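Local structure of Trypsin/chymotrypsin inhibitor (5YCZ) at residues A[133-138]-A[150-155]; A[73-78]-A[113-118]. The protein inhibits trypsin and alpha-chymotrypsin as a homodimeric plant serine protease inhibitor of the leguminous Kunitz type. All blocks are in the same frame, centred on the assembly; numbering follows the deposited sequence.

Overall arrangement
Both contacts belong to the beta-trefoil of a Kunitz-type inhibitor, and their centres lie about 9 Å apart. Along the chain they come in series: contact 2 closes first, joining strand 74-77 to the start of strand 116-120, and contact 1 then pairs strand 131-135 with strand 153-159. Strands 116-120 and 131-135 follow each other in sequence and are antiparallel neighbours in one sheet, where Glu134 N probably donates a hydrogen bond to Ala117 O over 2.7 Å. Contact 2 thus ties this sheet to the one holding strand 55-60 and the predicted reactive bond Leu56-Ala57, while contact 1, farther from the centre of the chain, adds a disulfide.

Contact 1 of 2, residues A[133-138]-A[150-155]; sequences IEVCPC and GCLGTL
Ile133 starts the antiparallel pairing with its carbonyl: Leu155 N donates to Ile133 O over 3.0 Å, and a water accepts from Ile133 N and donates to Leu155 O. The CG2 branch of Ile133, anti to the backbone N, rests on Leu155 CD1. At Glu134 the strands are in a non-hydrogen-bonded pair with Thr154; the acid chain bends at chi2 and lays its carboxylate beside the threonine, with Glu134 OE1 3.6 Å from Thr154 OG1. Val135 restores the ladder, Val135 N giving a nearly straight bond to Gly153 O (2.8 Å). Its two methyls divide the apolar work: Val135 CG2 meets Leu155 CD2 at 3.6 Å, while CG1 turns to Leu152 CD1. Val135 O then takes Leu152 N in a more bent bond, 138° at the hydrogen, just ahead of the start of strand 153-159. Gly153 has a positive phi, a backbone shape suited to a residue without CB. Next comes the covalent link, Cys136 SG to Cys151 SG, with a chi3 of 93°, near the relaxed value for a disulfide; it locks the end of this antiparallel ladder of the beta-trefoil. Pro137 closes the row by setting CG and CD against Leu152 CG, and Cys138 turns off to its own disulfide with Cys147, so both bridges pin the loop after strand 131-135. In the sheet, 116-120 pairs with the other edge of 131-135, and 164-168 with the other edge of 153-159; Ile168 packs on Val135 and Leu152, as does Phe92 of strand 91-93, and Leu166 on Leu155.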
loop_
_atom_site.group_PDB
_atom_site.type_symbol
_atom_site.label_atom_id
_atom_site.label_comp_id
_atom_site.label_asym_id
_atom_site.label_seq_id
_atom_site.Cartn_x
_atom_site.Cartn_y
_atom_site.Cartn_z
ATOM N N ILE A 133 4.241 -0.767 19.643
ATOM C CA ILE A 133 3.366 -1.635 18.869
ATOM C C ILE A 133 3.329 -2.998 19.528
ATOM O O ILE A 133 4.368 -3.547 19.918
ATOM C CB ILE A 133 3.836 -1.755 17.420
ATOM C CG1 ILE A 133 3.938 -0.348 16.832
ATOM C CG2 ILE A 133 2.898 -2.676 16.643
ATOM C CD1 ILE A 133 3.871 -0.322 15.332
ATOM N N GLU A 134 2.135 -3.541 19.663
ATOM C CA GLU A 134 1.964 -4.864 20.214
ATOM C C GLU A 134 1.446 -5.769 19.121
ATOM O O GLU A 134 0.712 -5.321 18.240
ATOM C CB GLU A 134 0.996 -4.842 21.382
ATOM C CG GLU A 134 1.609 -4.212 22.619
ATOM C CD GLU A 134 1.065 -4.820 23.884
ATOM O OE1 GLU A 134 1.547 -5.919 24.273
ATOM O OE2 GLU A 134 0.143 -4.204 24.466
ATOM N N VAL A 135 1.863 -7.031 19.174
ATOM C CA VAL A 135 1.334 -8.089 18.320
ATOM C C VAL A 135 0.120 -8.697 19.020
ATOM O O VAL A 135 0.263 -9.345 20.058
ATOM C CB VAL A 135 2.405 -9.150 18.059
ATOM C CG1 VAL A 135 1.961 -10.100 16.971
ATOM C CG2 VAL A 135 3.723 -8.474 17.730
ATOM N N CYS A 136 -1.082 -8.503 18.476
ATOM C CA CYS A 136 -2.304 -8.938 19.167
ATOM C C CYS A 136 -3.188 -9.774 18.252
ATOM O O CYS A 136 -4.129 -9.264 17.641
ATOM C CB CYS A 136 -3.093 -7.746 19.713
ATOM S SG CYS A 136 -2.254 -6.810 21.015
ATOM N N PRO A 137 -2.925 -11.070 18.158
ATOM C CA PRO A 137 -3.678 -11.905 17.216
ATOM C C PRO A 137 -5.181 -11.845 17.387
ATOM O O PRO A 137 -5.904 -12.135 16.428
ATOM C CB PRO A 137 -3.140 -13.309 17.505
ATOM C CG PRO A 137 -1.760 -13.068 17.945
ATOM C CD PRO A 137 -1.779 -11.783 18.732
ATOM N N CYS A 138 -5.690 -11.461 18.547
ATOM C CA CYS A 138 -7.130 -11.432 18.767
ATOM C C CYS A 138 -7.653 -10.015 18.616
ATOM O O CYS A 138 -7.147 -9.091 19.261
ATOM C CB CYS A 138 -7.481 -11.974 20.151
ATOM S SG CYS A 138 -7.196 -13.732 20.287
ATOM N N GLY A 150 -4.513 -13.206 25.029
ATOM C CA GLY A 150 -3.887 -11.903 25.010
ATOM C C GLY A 150 -2.968 -11.724 23.819
ATOM O O GLY A 150 -2.992 -12.477 22.844
ATOM N N CYS A 151 -2.134 -10.699 23.912
ATOM C CA CYS A 151 -1.221 -10.405 22.823
ATOM C C CYS A 151 0.048 -11.248 22.930
ATOM O O CYS A 151 0.384 -11.795 23.985
ATOM C CB CYS A 151 -0.893 -8.926 22.825
ATOM S SG CYS A 151 -2.376 -7.945 22.745
ATOM N N LEU A 152 0.754 -11.373 21.811
ATOM C CA LEU A 152 2.045 -12.036 21.890
ATOM C C LEU A 152 3.048 -11.180 22.631
ATOM O O LEU A 152 3.945 -11.721 23.288
ATOM C CB LEU A 152 2.575 -12.369 20.501
ATOM C CG LEU A 152 1.680 -13.217 19.599
ATOM C CD1 LEU A 152 2.427 -13.615 18.331
ATOM C CD2 LEU A 152 1.153 -14.456 20.352
ATOM N N GLY A 153 2.924 -9.849 22.538
ATOM C CA GLY A 153 3.817 -8.950 23.232
ATOM C C GLY A 153 4.250 -7.793 22.351
ATOM O O GLY A 153 3.688 -7.535 21.290
ATOM N N THR A 154 5.283 -7.094 22.802
ATOM C CA THR A 154 5.664 -5.798 22.263
ATOM C C THR A 154 6.853 -5.936 21.319
ATOM O O THR A 154 7.750 -6.759 21.545
ATOM C CB THR A 154 5.984 -4.834 23.417
ATOM O OG1 THR A 154 4.990 -4.980 24.448
ATOM C CG2 THR A 154 5.945 -3.398 22.944
ATOM N N LEU A 155 6.845 -5.131 20.253
ATOM C CA LEU A 155 7.927 -5.141 19.275
ATOM C C LEU A 155 9.135 -4.394 19.809
ATOM O O LEU A 155 9.012 -3.268 20.310
ATOM C CB LEU A 155 7.478 -4.514 17.962
ATOM C CG LEU A 155 6.401 -5.279 17.202
ATOM C CD1 LEU A 155 6.109 -4.640 15.858
ATOM C CD2 LEU A 155 6.782 -6.744 17.024
HETATM O O HOH W 1 7.260 -1.184 19.954
#

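Contact 2 of 2, residues A[73-78]-A[113-118]; sequences TLYIMF and NSRFAI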
loop_
_atom_site.group_PDB
_atom_site.type_symbol
_atom_site.label_atom_id
_atom_site.label_comp_id
_atom_site.label_asym_id
_atom_site.label_seq_id
_atom_site.Cartn_x
_atom_site.Cartn_y
_atom_site.Cartn_z
ATOM N N THR A 73 -7.238 -3.141 17.829
ATOM C CA THR A 73 -6.423 -3.787 16.798
ATOM C C THR A 73 -6.557 -3.063 15.464
ATOM O O THR A 73 -7.596 -2.473 15.146
ATOM C CB THR A 73 -6.777 -5.278 16.613
ATOM O OG1 THR A 73 -8.188 -5.464 16.439
ATOM C CG2 THR A 73 -6.303 -6.115 17.784
ATOM N N LEU A 74 -5.470 -3.100 14.691
ATOM C CA LEU A 74 -5.418 -2.481 13.378
ATOM C C LEU A 74 -4.452 -3.245 12.492
ATOM O O LEU A 74 -3.702 -4.112 12.948
ATOM C CB LEU A 74 -4.972 -1.035 13.472
ATOM C CG LEU A 74 -3.746 -0.885 14.359
ATOM C CD1 LEU A 74 -2.479 -1.170 13.579
ATOM C CD2 LEU A 74 -3.685 0.522 14.921
ATOM N N TYR A 75 -4.424 -2.848 11.229
ATOM C CA TYR A 75 -3.425 -3.297 10.277
ATOM C C TYR A 75 -2.462 -2.168 9.973
ATOM O O TYR A 75 -2.797 -0.982 10.084
ATOM C CB TYR A 75 -4.066 -3.747 8.974
ATOM C CG TYR A 75 -5.205 -4.671 9.192
ATOM C CD1 TYR A 75 -5.005 -5.886 9.809
ATOM C CD2 TYR A 75 -6.491 -4.321 8.804
ATOM C CE1 TYR A 75 -6.057 -6.749 10.025
ATOM C CE2 TYR A 75 -7.546 -5.170 9.008
ATOM C CZ TYR A 75 -7.328 -6.391 9.620
ATOM O OH TYR A 75 -8.368 -7.266 9.843
ATOM N N ILE A 76 -1.262 -2.554 9.560
ATOM C CA ILE A 76 -0.201 -1.612 9.249
ATOM C C ILE A 76 0.369 -1.984 7.893
ATOM O O ILE A 76 0.522 -3.169 7.575
ATOM C CB ILE A 76 0.919 -1.628 10.316
ATOM C CG1 ILE A 76 0.337 -1.531 11.723
ATOM C CG2 ILE A 76 1.928 -0.495 10.066
ATOM C CD1 ILE A 76 1.358 -1.783 12.838
ATOM N N MET A 77 0.714 -0.965 7.100
ATOM C CA MET A 77 1.379 -1.220 5.834
ATOM C C MET A 77 2.254 -0.047 5.442
ATOM O O MET A 77 2.120 1.054 5.980
ATOM C CB MET A 77 0.353 -1.547 4.742
ATOM C CG MET A 77 -0.707 -0.483 4.454
ATOM S SD MET A 77 -1.238 -0.498 2.719
ATOM C CE MET A 77 -1.798 -2.187 2.551
ATOM N N PHE A 78 3.201 -0.325 4.549
ATOM C CA PHE A 78 3.897 0.709 3.815
ATOM C C PHE A 78 3.142 0.893 2.502
ATOM O O PHE A 78 3.237 0.023 1.613
ATOM C CB PHE A 78 5.343 0.316 3.543
ATOM C CG PHE A 78 6.203 0.189 4.768
ATOM C CD1 PHE A 78 6.967 1.259 5.211
ATOM C CD2 PHE A 78 6.300 -1.025 5.446
ATOM C CE1 PHE A 78 7.795 1.135 6.329
ATOM C CE2 PHE A 78 7.123 -1.156 6.563
ATOM C CZ PHE A 78 7.876 -0.068 7.003
ATOM N N ASN A 113 -2.400 -13.026 12.390
ATOM C CA ASN A 113 -1.078 -12.490 12.704
ATOM C C ASN A 113 -0.786 -11.135 12.077
ATOM O O ASN A 113 0.304 -10.588 12.305
ATOM C CB ASN A 113 -0.003 -13.475 12.276
ATOM C CG ASN A 113 0.060 -14.663 13.179
ATOM O OD1 ASN A 113 0.147 -15.815 12.728
ATOM N ND2 ASN A 113 -0.001 -14.399 14.475
ATOM N N SER A 114 -1.700 -10.576 11.296
ATOM C CA SER A 114 -1.521 -9.209 10.837
ATOM C C SER A 114 -2.185 -8.185 11.760
ATOM O O SER A 114 -2.247 -7.003 11.409
ATOM C CB SER A 114 -2.042 -9.054 9.402
ATOM O OG SER A 114 -3.198 -9.836 9.179
ATOM N N ARG A 115 -2.662 -8.597 12.931
ATOM C CA ARG A 115 -3.348 -7.685 13.837
ATOM C C ARG A 115 -2.356 -7.104 14.837
ATOM O O ARG A 115 -1.760 -7.833 15.639
ATOM C CB ARG A 115 -4.489 -8.385 14.567
ATOM C CG ARG A 115 -5.743 -8.563 13.736
ATOM C CD ARG A 115 -6.471 -9.816 14.190
ATOM N NE ARG A 115 -7.766 -9.939 13.543
ATOM C CZ ARG A 115 -8.543 -11.014 13.626
ATOM N NH1 ARG A 115 -8.154 -12.068 14.327
ATOM N NH2 ARG A 115 -9.702 -11.041 12.986
ATOM N N PHE A 116 -2.203 -5.790 14.802
ATOM C CA PHE A 116 -1.355 -5.088 15.744
ATOM C C PHE A 116 -2.206 -4.080 16.508
ATOM O O PHE A 116 -3.291 -3.692 16.062
ATOM C CB PHE A 116 -0.191 -4.393 15.020
ATOM C CG PHE A 116 0.694 -5.335 14.270
ATOM C CD1 PHE A 116 0.327 -5.810 13.011
ATOM C CD2 PHE A 116 1.885 -5.765 14.820
ATOM C CE1 PHE A 116 1.137 -6.690 12.314
ATOM C CE2 PHE A 116 2.705 -6.649 14.132
ATOM C CZ PHE A 116 2.339 -7.109 12.871
ATOM N N ALA A 117 -1.716 -3.682 17.680
ATOM C CA ALA A 117 -2.291 -2.574 18.425
ATOM C C ALA A 117 -1.176 -1.625 18.828
ATOM O O ALA A 117 -0.012 -2.021 18.914
ATOM C CB ALA A 117 -3.042 -3.053 19.666
ATOM N N ILE A 118 -1.542 -0.366 19.062
ATOM C CA ILE A 118 -0.620 0.656 19.544
ATOM C C ILE A 118 -1.032 1.101 20.941
ATOM O O ILE A 118 -2.218 1.293 21.230
ATOM C CB ILE A 118 -0.561 1.867 18.597
ATOM C CG1 ILE A 118 -0.147 1.420 17.202
ATOM C CG2 ILE A 118 0.417 2.921 19.122
ATOM C CD1 ILE A 118 -0.760 2.257 16.098
HETATM O O HOH W 2 -0.889 -5.613 9.510
#
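Leu74 reaches across to Phe116 and Ile118, and its side chain traces the contact. Leu74 CB lies 4.1 Å from Phe116 O. Leu74 CG, held between the backbone N and carbonyl carbon (chi1 47°), comes closer, 3.3 Å from Phe116 O. From there the branches part: CD1 stays by the Phe116 carbonyl and CB, while Leu74 CD2 meets Ile118 CD1 at 3.6 Å, the two side chains crossing at about a right angle. The backbones form a single antiparallel hydrogen-bonded bridge between two sheets of the beta-trefoil, with Leu74 N donating to Phe116 O (2.6 Å) and Phe116 N returning to Leu74 O (2.9 Å). Thr73 CA adds a CA-H...O contact to Phe116 O. One bridge is all the two strands manage, because their directions differ by 95° and they soon diverge; beyond it, a water accepts from Ile76 N and probably donates to Ser114 O. Ser114 O also lies at the edge of the Tyr75 ring, in its plane, 3.4 Å from Tyr75 CD1. Arg115 runs alongside the tyrosine, its guanidinium plane only 17° from the ring plane, and is held further out by a salt bridge to Glu61 and by the carbonyl oxygens of Gly110, Ala108, Ser106 and Pro137. Ile76 CD1 comes against Phe116 CB. Ile76 also packs on Leu56, of the predicted reactive bond, and on Phe58, both in neighbouring strand 55-60, while Ile133 of strand 131-135 touches Ile76 and Phe116; Tyr75 packs on Pro81 of the second subunit.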